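Local coordinates for type III secretion system effector protein ExoU (Pseudomonas fluorescens, PDB 4QMK) that probably acts as a patatin-like phospholipase toxin of the type III secretion system, localising to the plasma membrane through a domain that binds phosphatidylinositol 4,5-bisphosphate, at residues Val163-Gln168 with Phe576-Ile581; Pro209-Ala214 with Ser234-Ala239; Val383-Asn388 with Ala416-Thr421. All coordinates share one frame; numbering follows the deposited sequence.

Contact 1 of 3, residues Val163-Gln168 with Phe576-Ile581; sequences VGNISQ and FIREVI
Asn165 and Glu579 meet where the capping box at the start of helix 166-173, in the patatin-like domain, faces the long helix 555-585 of the C-terminal region. The amide of Asn165 and the carboxylate of Glu579 cross at about a right angle, their planes 77° apart, so the acid stands across the amide instead of stacking on it. Glu579 OE2 lies 3.5 Å from Asn165 ND2 without a hydrogen bond, and Glu579 OE1 rests against the backbone, 3.4 Å from Asn165 CA. The Arg578 side chain also crosses that of Asn165 steeply, and its chain, bent at both chi2 and chi3 (-72°), swings the guanidinium back beside the neighbouring acid. Arg578 NH1 there forms a salt bridge with Glu579 OE2 at 3.0 Å, meeting the oxygen nearly along its C-O direction. Arg578 NH1 also gives a weak, poorly aligned bond to Gly164 O at 3.2 Å, and by serving both oxygens it probably eases their closeness. Asn165 ND2 also sits near Arg578 NH1, but both are donors, and the amide nitrogen instead bonds to Leu257 O. On the helix side, Asn165 turns its CG away from its own backbone nitrogen (chi1 -177°), which brings OD1 of Asn165 to Ser167 N at 2.7 Å in the capping bond; Gln168 OE1 answers with weak bonds from the amides of Gly164 and Asn165. Val259 N is a further donor to OD1, so the cap is tied to strand 254-260 as well as to its own helix. A water that accepts from Ile166 N at 3.2 Å also lies close to Glu579 OE1, at a short and doubtful distance.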
loop_
_atom_site.group_PDB
_atom_site.type_symbol
_atom_site.label_atom_id
_atom_site.label_comp_id
_atom_site.label_asym_id
_atom_site.label_seq_id
_atom_site.Cartn_x
_atom_site.Cartn_y
_atom_site.Cartn_z
ATOM N N VAL A 163 -9.908 -0.341 11.108
ATOM C CA VAL A 163 -9.031 -0.854 10.094
ATOM C C VAL A 163 -9.369 -2.352 9.987
ATOM O O VAL A 163 -10.186 -2.916 10.751
ATOM C CB VAL A 163 -7.507 -0.692 10.460
ATOM C CG1 VAL A 163 -7.151 0.765 10.756
ATOM C CG2 VAL A 163 -7.088 -1.615 11.627
ATOM N N GLY A 164 -8.674 -3.000 9.075
ATOM C CA GLY A 164 -8.902 -4.406 8.790
ATOM C C GLY A 164 -8.437 -5.401 9.833
ATOM O O GLY A 164 -9.165 -6.308 10.153
ATOM N N ASN A 165 -7.216 -5.234 10.338
ATOM C CA ASN A 165 -6.581 -6.175 11.286
ATOM C C ASN A 165 -5.298 -5.544 11.802
ATOM O O ASN A 165 -4.669 -4.758 11.122
ATOM C CB ASN A 165 -6.255 -7.522 10.620
ATOM C CG ASN A 165 -5.657 -8.581 11.621
ATOM O OD1 ASN A 165 -4.418 -8.767 11.715
ATOM N ND2 ASN A 165 -6.528 -9.293 12.315
ATOM N N ILE A 166 -4.932 -5.850 13.020
ATOM C CA ILE A 166 -3.691 -5.330 13.561
ATOM C C ILE A 166 -2.480 -5.720 12.695
ATOM O O ILE A 166 -1.477 -5.041 12.710
ATOM C CB ILE A 166 -3.518 -5.743 15.015
ATOM C CG1 ILE A 166 -2.417 -4.959 15.655
ATOM C CG2 ILE A 166 -3.242 -7.209 15.166
ATOM C CD1 ILE A 166 -2.554 -5.068 17.154
ATOM N N SER A 167 -2.588 -6.768 11.890
ATOM C CA SER A 167 -1.558 -7.019 10.880
ATOM C C SER A 167 -1.230 -5.805 10.009
ATOM O O SER A 167 -0.092 -5.608 9.594
ATOM C CB SER A 167 -1.999 -8.132 9.944
ATOM O OG SER A 167 -3.267 -7.907 9.353
ATOM N N GLN A 168 -2.218 -4.986 9.714
ATOM C CA GLN A 168 -1.981 -3.809 8.878
ATOM C C GLN A 168 -1.060 -2.790 9.528
ATOM O O GLN A 168 -0.182 -2.217 8.889
ATOM C CB GLN A 168 -3.306 -3.244 8.407
ATOM C CG GLN A 168 -3.866 -4.137 7.306
ATOM C CD GLN A 168 -5.337 -3.999 7.079
ATOM O OE1 GLN A 168 -6.077 -3.544 7.939
ATOM N NE2 GLN A 168 -5.777 -4.434 5.932
ATOM N N PHE A 576 -16.407 -7.923 12.446
ATOM C CA PHE A 576 -16.741 -7.271 13.667
ATOM C C PHE A 576 -16.492 -8.260 14.789
ATOM O O PHE A 576 -15.899 -7.913 15.832
ATOM C CB PHE A 576 -18.192 -6.813 13.636
ATOM C CG PHE A 576 -18.644 -6.179 14.901
ATOM C CD1 PHE A 576 -18.286 -4.891 15.207
ATOM C CD2 PHE A 576 -19.390 -6.886 15.797
ATOM C CE1 PHE A 576 -18.641 -4.321 16.420
ATOM C CE2 PHE A 576 -19.802 -6.327 17.010
ATOM C CZ PHE A 576 -19.418 -5.040 17.331
ATOM N N ILE A 577 -16.912 -9.496 14.544
ATOM C CA ILE A 577 -16.708 -10.594 15.466
ATOM C C ILE A 577 -15.275 -10.794 15.796
ATOM O O ILE A 577 -14.893 -10.837 16.922
ATOM C CB ILE A 577 -17.284 -11.897 14.908
ATOM C CG1 ILE A 577 -18.830 -11.836 15.019
ATOM C CG2 ILE A 577 -16.793 -13.091 15.698
ATOM C CD1 ILE A 577 -19.596 -12.954 14.330
ATOM N N ARG A 578 -14.465 -10.854 14.784
ATOM C CA ARG A 578 -13.039 -11.164 14.945
ATOM C C ARG A 578 -12.283 -10.020 15.597
ATOM O O ARG A 578 -11.434 -10.231 16.400
ATOM C CB ARG A 578 -12.478 -11.402 13.533
ATOM C CG ARG A 578 -11.085 -11.941 13.524
ATOM C CD ARG A 578 -10.177 -11.158 12.617
ATOM N NE ARG A 578 -10.438 -11.374 11.216
ATOM C CZ ARG A 578 -10.027 -10.544 10.276
ATOM N NH1 ARG A 578 -9.322 -9.476 10.594
ATOM N NH2 ARG A 578 -10.319 -10.778 9.022
ATOM N N GLU A 579 -12.661 -8.804 15.271
ATOM C CA GLU A 579 -11.915 -7.619 15.619
ATOM C C GLU A 579 -12.455 -6.839 16.848
ATOM O O GLU A 579 -11.750 -6.082 17.468
ATOM C CB GLU A 579 -11.954 -6.716 14.381
ATOM C CG GLU A 579 -10.698 -5.929 14.071
ATOM C CD GLU A 579 -9.491 -6.812 13.724
ATOM O OE1 GLU A 579 -8.381 -6.466 14.204
ATOM O OE2 GLU A 579 -9.664 -7.843 13.038
ATOM N N VAL A 580 -13.702 -7.057 17.210
ATOM C CA VAL A 580 -14.282 -6.362 18.322
ATOM C C VAL A 580 -14.783 -7.315 19.419
ATOM O O VAL A 580 -14.462 -7.152 20.610
ATOM C CB VAL A 580 -15.452 -5.507 17.863
ATOM C CG1 VAL A 580 -16.066 -4.826 19.068
ATOM C CG2 VAL A 580 -14.999 -4.473 16.870
ATOM N N ILE A 581 -15.509 -8.346 19.035
ATOM C CA ILE A 581 -16.001 -9.260 20.029
ATOM C C ILE A 581 -14.942 -10.161 20.621
ATOM O O ILE A 581 -14.808 -10.231 21.860
ATOM C CB ILE A 581 -17.136 -10.064 19.497
ATOM C CG1 ILE A 581 -18.331 -9.127 19.274
ATOM C CG2 ILE A 581 -17.521 -11.098 20.516
ATOM C CD1 ILE A 581 -19.495 -9.794 18.579
HETATM O O HOH W 1 -6.384 -7.619 15.273
#

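Contact 2 of 3, residues Pro209-Ala214 with Ser234-Ala239; sequences PPEVTA and SRHIPA
Pro209 begins the contact by setting CG over one face of the His236 imidazole, at the open end of a helical hairpin in which the start of helix 210-221 comes back beside the end of helix 227-236. Pro209 CG sits 3.9 Å from the centroid of the His236 ring and 25° off the ring normal, a CH-pi contact displaced toward the rim. Arg235 CB covers the opposite face of the ring, which is therefore held between a proline of one segment and an alkyl carbon of the other. Pro209 is also the N-cap residue, so this packing takes place just where the first helix starts. Glu211 follows two residues later, in the first turn of helix 210-221, and carries the polar part of the contact. Its chain, extended beyond CG (chi2 175°), sends the two carboxylate oxygens to different partners. Glu211 OE2 makes a salt bridge with Arg235 NH1 at 2.8 Å, the oxygen lying in the guanidinium plane although the nitrogen approaches from above the carboxylate plane. Glu211 OE1 accepts from His236 NE2 at 3.2 Å with an N-H...O angle of 151°. One carboxylate thus takes both Arg235 NH1 and His236 NE2, joining two successive residues of the second segment to a single acid of the first. Val212, also packed on Leu233, closes the apolar side. Its CG1 reaches the imidazole obliquely, with Val212 CG1 3.9 Å from His236 CD2.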
loop_
_atom_site.group_PDB
_atom_site.type_symbol
_atom_site.label_atom_id
_atom_site.label_comp_id
_atom_site.label_asym_id
_atom_site.label_seq_id
_atom_site.Cartn_x
_atom_site.Cartn_y
_atom_site.Cartn_z
ATOM N N PRO A 209 2.582 -16.293 -18.586
ATOM C CA PRO A 209 1.941 -14.982 -18.424
ATOM C C PRO A 209 2.916 -13.946 -17.893
ATOM O O PRO A 209 3.781 -14.279 -17.084
ATOM C CB PRO A 209 0.836 -15.240 -17.397
ATOM C CG PRO A 209 0.554 -16.702 -17.482
ATOM C CD PRO A 209 1.837 -17.371 -17.907
ATOM N N PRO A 210 2.821 -12.710 -18.391
ATOM C CA PRO A 210 3.714 -11.667 -17.894
ATOM C C PRO A 210 3.678 -11.606 -16.373
ATOM O O PRO A 210 4.694 -11.326 -15.731
ATOM C CB PRO A 210 3.136 -10.399 -18.511
ATOM C CG PRO A 210 2.515 -10.861 -19.786
ATOM C CD PRO A 210 2.031 -12.263 -19.556
ATOM N N GLU A 211 2.503 -11.884 -15.820
ATOM C CA GLU A 211 2.291 -11.920 -14.385
ATOM C C GLU A 211 3.364 -12.710 -13.631
ATOM O O GLU A 211 3.959 -12.192 -12.651
ATOM C CB GLU A 211 0.924 -12.559 -14.112
ATOM C CG GLU A 211 -0.153 -11.641 -13.552
ATOM C CD GLU A 211 -1.536 -12.301 -13.412
ATOM O OE1 GLU A 211 -1.730 -13.487 -13.799
ATOM O OE2 GLU A 211 -2.449 -11.614 -12.889
ATOM N N VAL A 212 3.624 -13.946 -14.097
ATOM C CA VAL A 212 4.553 -14.813 -13.394
ATOM C C VAL A 212 6.003 -14.466 -13.679
ATOM O O VAL A 212 6.831 -14.434 -12.749
ATOM C CB VAL A 212 4.310 -16.331 -13.610
ATOM C CG1 VAL A 212 2.828 -16.656 -13.666
ATOM C CG2 VAL A 212 5.008 -16.832 -14.834
ATOM N N THR A 213 6.317 -14.161 -14.930
ATOM C CA THR A 213 7.685 -13.874 -15.274
ATOM C C THR A 213 8.169 -12.659 -14.452
ATOM O O THR A 213 9.305 -12.634 -13.978
ATOM C CB THR A 213 7.871 -13.713 -16.802
ATOM O OG1 THR A 213 7.050 -12.644 -17.267
ATOM C CG2 THR A 213 7.462 -14.994 -17.540
ATOM N N ALA A 214 7.286 -11.692 -14.218
ATOM C CA ALA A 214 7.644 -10.511 -13.404
ATOM C C ALA A 214 7.913 -10.879 -11.941
ATOM O O ALA A 214 8.753 -10.255 -11.290
ATOM C CB ALA A 214 6.565 -9.434 -13.495
ATOM N N SER A 234 -0.388 -19.339 -7.713
ATOM C CA SER A 234 -1.272 -20.522 -7.530
ATOM C C SER A 234 -2.276 -20.704 -8.680
ATOM O O SER A 234 -2.673 -21.819 -8.983
ATOM C CB SER A 234 -2.029 -20.481 -6.184
ATOM O OG SER A 234 -3.080 -19.504 -6.175
ATOM N N ARG A 235 -2.658 -19.618 -9.334
ATOM C CA ARG A 235 -3.581 -19.720 -10.467
ATOM C C ARG A 235 -2.983 -20.487 -11.644
ATOM O O ARG A 235 -3.723 -21.062 -12.416
ATOM C CB ARG A 235 -3.976 -18.339 -11.000
ATOM C CG ARG A 235 -4.687 -17.415 -10.034
ATOM C CD ARG A 235 -4.649 -16.058 -10.712
ATOM N NE ARG A 235 -4.721 -14.930 -9.800
ATOM C CZ ARG A 235 -4.225 -13.720 -10.074
ATOM N NH1 ARG A 235 -3.598 -13.489 -11.229
ATOM N NH2 ARG A 235 -4.328 -12.743 -9.171
ATOM N N HIS A 236 -1.665 -20.449 -11.799
ATOM C CA HIS A 236 -1.009 -21.056 -12.955
ATOM C C HIS A 236 -0.150 -22.249 -12.634
ATOM O O HIS A 236 0.277 -22.951 -13.549
ATOM C CB HIS A 236 -0.131 -20.007 -13.686
ATOM C CG HIS A 236 -0.850 -18.720 -13.979
ATOM N ND1 HIS A 236 -1.634 -18.545 -15.098
ATOM C CD2 HIS A 236 -0.940 -17.563 -13.274
ATOM C CE1 HIS A 236 -2.171 -17.339 -15.072
ATOM N NE2 HIS A 236 -1.769 -16.721 -13.978
ATOM N N ILE A 237 0.166 -22.427 -11.347
ATOM C CA ILE A 237 1.052 -23.497 -10.868
ATOM C C ILE A 237 0.384 -24.150 -9.657
ATOM O O ILE A 237 0.396 -23.591 -8.550
ATOM C CB ILE A 237 2.437 -22.957 -10.460
ATOM C CG1 ILE A 237 3.002 -22.099 -11.584
ATOM C CG2 ILE A 237 3.393 -24.100 -10.146
ATOM C CD1 ILE A 237 4.333 -21.458 -11.275
ATOM N N PRO A 238 -0.227 -25.322 -9.871
ATOM C CA PRO A 238 -0.925 -26.049 -8.834
ATOM C C PRO A 238 -0.095 -26.392 -7.604
ATOM O O PRO A 238 -0.665 -26.489 -6.538
ATOM C CB PRO A 238 -1.366 -27.325 -9.531
ATOM C CG PRO A 238 -1.393 -26.983 -10.977
ATOM C CD PRO A 238 -0.286 -26.012 -11.170
ATOM N N ALA A 239 1.224 -26.551 -7.724
ATOM C CA ALA A 239 2.046 -26.881 -6.569
ATOM C C ALA A 239 2.228 -25.697 -5.577
ATOM O O ALA A 239 2.523 -25.919 -4.416
ATOM C CB ALA A 239 3.411 -27.387 -7.014
#

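Contact 3 of 3, residues Val383-Asn388 with Ala416-Thr421; sequences VTLPLN and AQARQT
Thr421 overlaps the ring of Pro386, with Thr421 OG1 standing 3.3 Å from Pro386 CD and a little farther from CG. That hydroxyl is not bonded across the contact: it is anti to its own carbonyl carbon (chi1 -65°), which turns Thr421 OG1 back along the helix to donate to Gln417 O at 2.9 Å. The backbone amide of Thr421 reaches the same carbonyl from the opposite face. With the hydroxyl tied down, the methyl is left to face the strand, and Thr421 CG2 packs on Val383 CG2 at 3.7 Å and on Thr384 O. One turn earlier, Ala418 CB meets both methyls of Leu385, the nearer being CD2 at 4.0 Å. Gln417, bent at chi2 (-92°), crosses Pro386 at a slant, with Gln417 NE2 near Pro386 CG; a water that accepts from Gln417 NE2 at 2.7 Å donates weakly to Pro386 O. No direct hydrogen bond joins the segments. Strand 383-385 and helix 416-421 run nearly antiparallel, 162° apart and 8.4 Å between axes, as in beta-alpha layer packing. Helix 408-431 also sets Val422 against Val383 and Leu385, while Arg419 pairs with Glu90 of helix 81-90. The strand itself lies in the mixed sheet of the fold, between parallel strand 332-337 and antiparallel strand 392-393.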
loop_
_atom_site.group_PDB
_atom_site.type_symbol
_atom_site.label_atom_id
_atom_site.label_comp_id
_atom_site.label_asym_id
_atom_site.label_seq_id
_atom_site.Cartn_x
_atom_site.Cartn_y
_atom_site.Cartn_z
ATOM N N VAL A 383 -7.235 -33.963 12.356
ATOM C CA VAL A 383 -6.425 -35.144 12.635
ATOM C C VAL A 383 -5.433 -34.796 13.734
ATOM O O VAL A 383 -4.770 -33.735 13.705
ATOM C CB VAL A 383 -5.717 -35.681 11.350
ATOM C CG1 VAL A 383 -4.679 -34.725 10.844
ATOM C CG2 VAL A 383 -5.111 -37.038 11.588
ATOM N N THR A 384 -5.305 -35.704 14.690
ATOM C CA THR A 384 -4.447 -35.500 15.878
ATOM C C THR A 384 -3.188 -36.369 15.817
ATOM O O THR A 384 -3.249 -37.572 15.957
ATOM C CB THR A 384 -5.240 -35.808 17.164
ATOM O OG1 THR A 384 -6.402 -34.942 17.213
ATOM C CG2 THR A 384 -4.404 -35.578 18.375
ATOM N N LEU A 385 -2.053 -35.739 15.570
ATOM C CA LEU A 385 -0.820 -36.459 15.429
ATOM C C LEU A 385 -0.403 -36.955 16.812
ATOM O O LEU A 385 -0.346 -36.188 17.744
ATOM C CB LEU A 385 0.255 -35.569 14.825
ATOM C CG LEU A 385 -0.035 -34.953 13.461
ATOM C CD1 LEU A 385 1.246 -34.306 12.943
ATOM C CD2 LEU A 385 -0.538 -35.978 12.455
ATOM N N PRO A 386 -0.138 -38.253 16.941
ATOM C CA PRO A 386 0.249 -38.810 18.230
ATOM C C PRO A 386 1.695 -38.472 18.631
ATOM O O PRO A 386 2.590 -38.472 17.793
ATOM C CB PRO A 386 0.118 -40.313 17.998
ATOM C CG PRO A 386 0.470 -40.477 16.565
ATOM C CD PRO A 386 -0.099 -39.264 15.873
ATOM N N LEU A 387 1.904 -38.203 19.911
ATOM C CA LEU A 387 3.236 -37.892 20.431
ATOM C C LEU A 387 3.792 -38.975 21.341
ATOM O O LEU A 387 4.943 -38.892 21.737
ATOM C CB LEU A 387 3.221 -36.540 21.167
ATOM C CG LEU A 387 3.019 -35.338 20.233
ATOM C CD1 LEU A 387 2.750 -34.056 21.008
ATOM C CD2 LEU A 387 4.223 -35.172 19.310
ATOM N N ASN A 388 2.990 -39.997 21.637
ATOM C CA ASN A 388 3.372 -41.051 22.572
ATOM C C ASN A 388 3.161 -42.480 22.040
ATOM O O ASN A 388 2.062 -42.828 21.574
ATOM C CB ASN A 388 2.566 -40.896 23.862
ATOM C CG ASN A 388 2.948 -41.928 24.900
ATOM O OD1 ASN A 388 4.131 -42.237 25.097
ATOM N ND2 ASN A 388 1.966 -42.473 25.559
ATOM N N ALA A 416 7.041 -41.085 10.962
ATOM C CA ALA A 416 6.319 -42.263 10.445
ATOM C C ALA A 416 4.975 -42.500 11.199
ATOM O O ALA A 416 4.085 -43.057 10.641
ATOM C CB ALA A 416 7.217 -43.503 10.492
ATOM N N GLN A 417 4.867 -42.086 12.459
ATOM C CA GLN A 417 3.619 -42.192 13.205
ATOM C C GLN A 417 2.573 -41.223 12.633
ATOM O O GLN A 417 1.391 -41.554 12.489
ATOM C CB GLN A 417 3.850 -41.818 14.644
ATOM C CG GLN A 417 4.675 -42.817 15.398
ATOM C CD GLN A 417 3.810 -43.843 16.067
ATOM O OE1 GLN A 417 3.734 -45.000 15.634
ATOM N NE2 GLN A 417 3.112 -43.416 17.123
ATOM N N ALA A 418 3.032 -40.018 12.347
ATOM C CA ALA A 418 2.209 -39.017 11.750
ATOM C C ALA A 418 1.709 -39.477 10.378
ATOM O O ALA A 418 0.509 -39.340 10.043
ATOM C CB ALA A 418 2.995 -37.733 11.608
ATOM N N ARG A 419 2.629 -40.042 9.598
ATOM C CA ARG A 419 2.322 -40.499 8.245
ATOM C C ARG A 419 1.191 -41.493 8.290
ATOM O O ARG A 419 0.210 -41.385 7.517
ATOM C CB ARG A 419 3.549 -41.120 7.612
ATOM C CG ARG A 419 3.368 -41.643 6.198
ATOM C CD ARG A 419 4.607 -42.408 5.742
ATOM N NE ARG A 419 4.601 -42.680 4.308
ATOM C CZ ARG A 419 5.694 -42.751 3.545
ATOM N NH1 ARG A 419 6.911 -42.538 4.050
ATOM N NH2 ARG A 419 5.568 -42.994 2.247
ATOM N N GLN A 420 1.312 -42.447 9.199
ATOM C CA GLN A 420 0.282 -43.443 9.348
ATOM C C GLN A 420 -1.069 -42.863 9.778
ATOM O O GLN A 420 -2.085 -43.256 9.241
ATOM C CB GLN A 420 0.694 -44.471 10.360
ATOM C CG GLN A 420 1.758 -45.396 9.874
ATOM C CD GLN A 420 2.088 -46.436 10.906
ATOM O OE1 GLN A 420 1.763 -46.285 12.106
ATOM N NE2 GLN A 420 2.743 -47.505 10.458
ATOM N N THR A 421 -1.058 -41.935 10.733
ATOM C CA THR A 421 -2.254 -41.405 11.305
ATOM C C THR A 421 -3.035 -40.651 10.233
ATOM O O THR A 421 -4.212 -40.882 10.022
ATOM C CB THR A 421 -1.914 -40.488 12.493
ATOM O OG1 THR A 421 -1.320 -41.259 13.536
ATOM C CG2 THR A 421 -3.156 -39.857 13.070
HETATM O O HOH W 2 4.176 -41.267 18.357
#

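How the contacts relate
From the N terminus, the first half of contact 1 comes at residues 163-168 and waits over four hundred residues for its partner. Meanwhile contact 2 opens and closes, its loop of 19 residues, mostly helical, running between two successive helices at the surface. Contact 3 follows in series, with a loop of 27 residues that brings a helix back onto a strand of the mixed sheet. Only then does 576-581 complete contact 1, so both others fall within its span and no loops cross. Contact 1 ties the patatin-like domain to the C-terminal region; the others act locally. None touch: the nearest atoms of contacts 1 and 2 are about 17 Å apart.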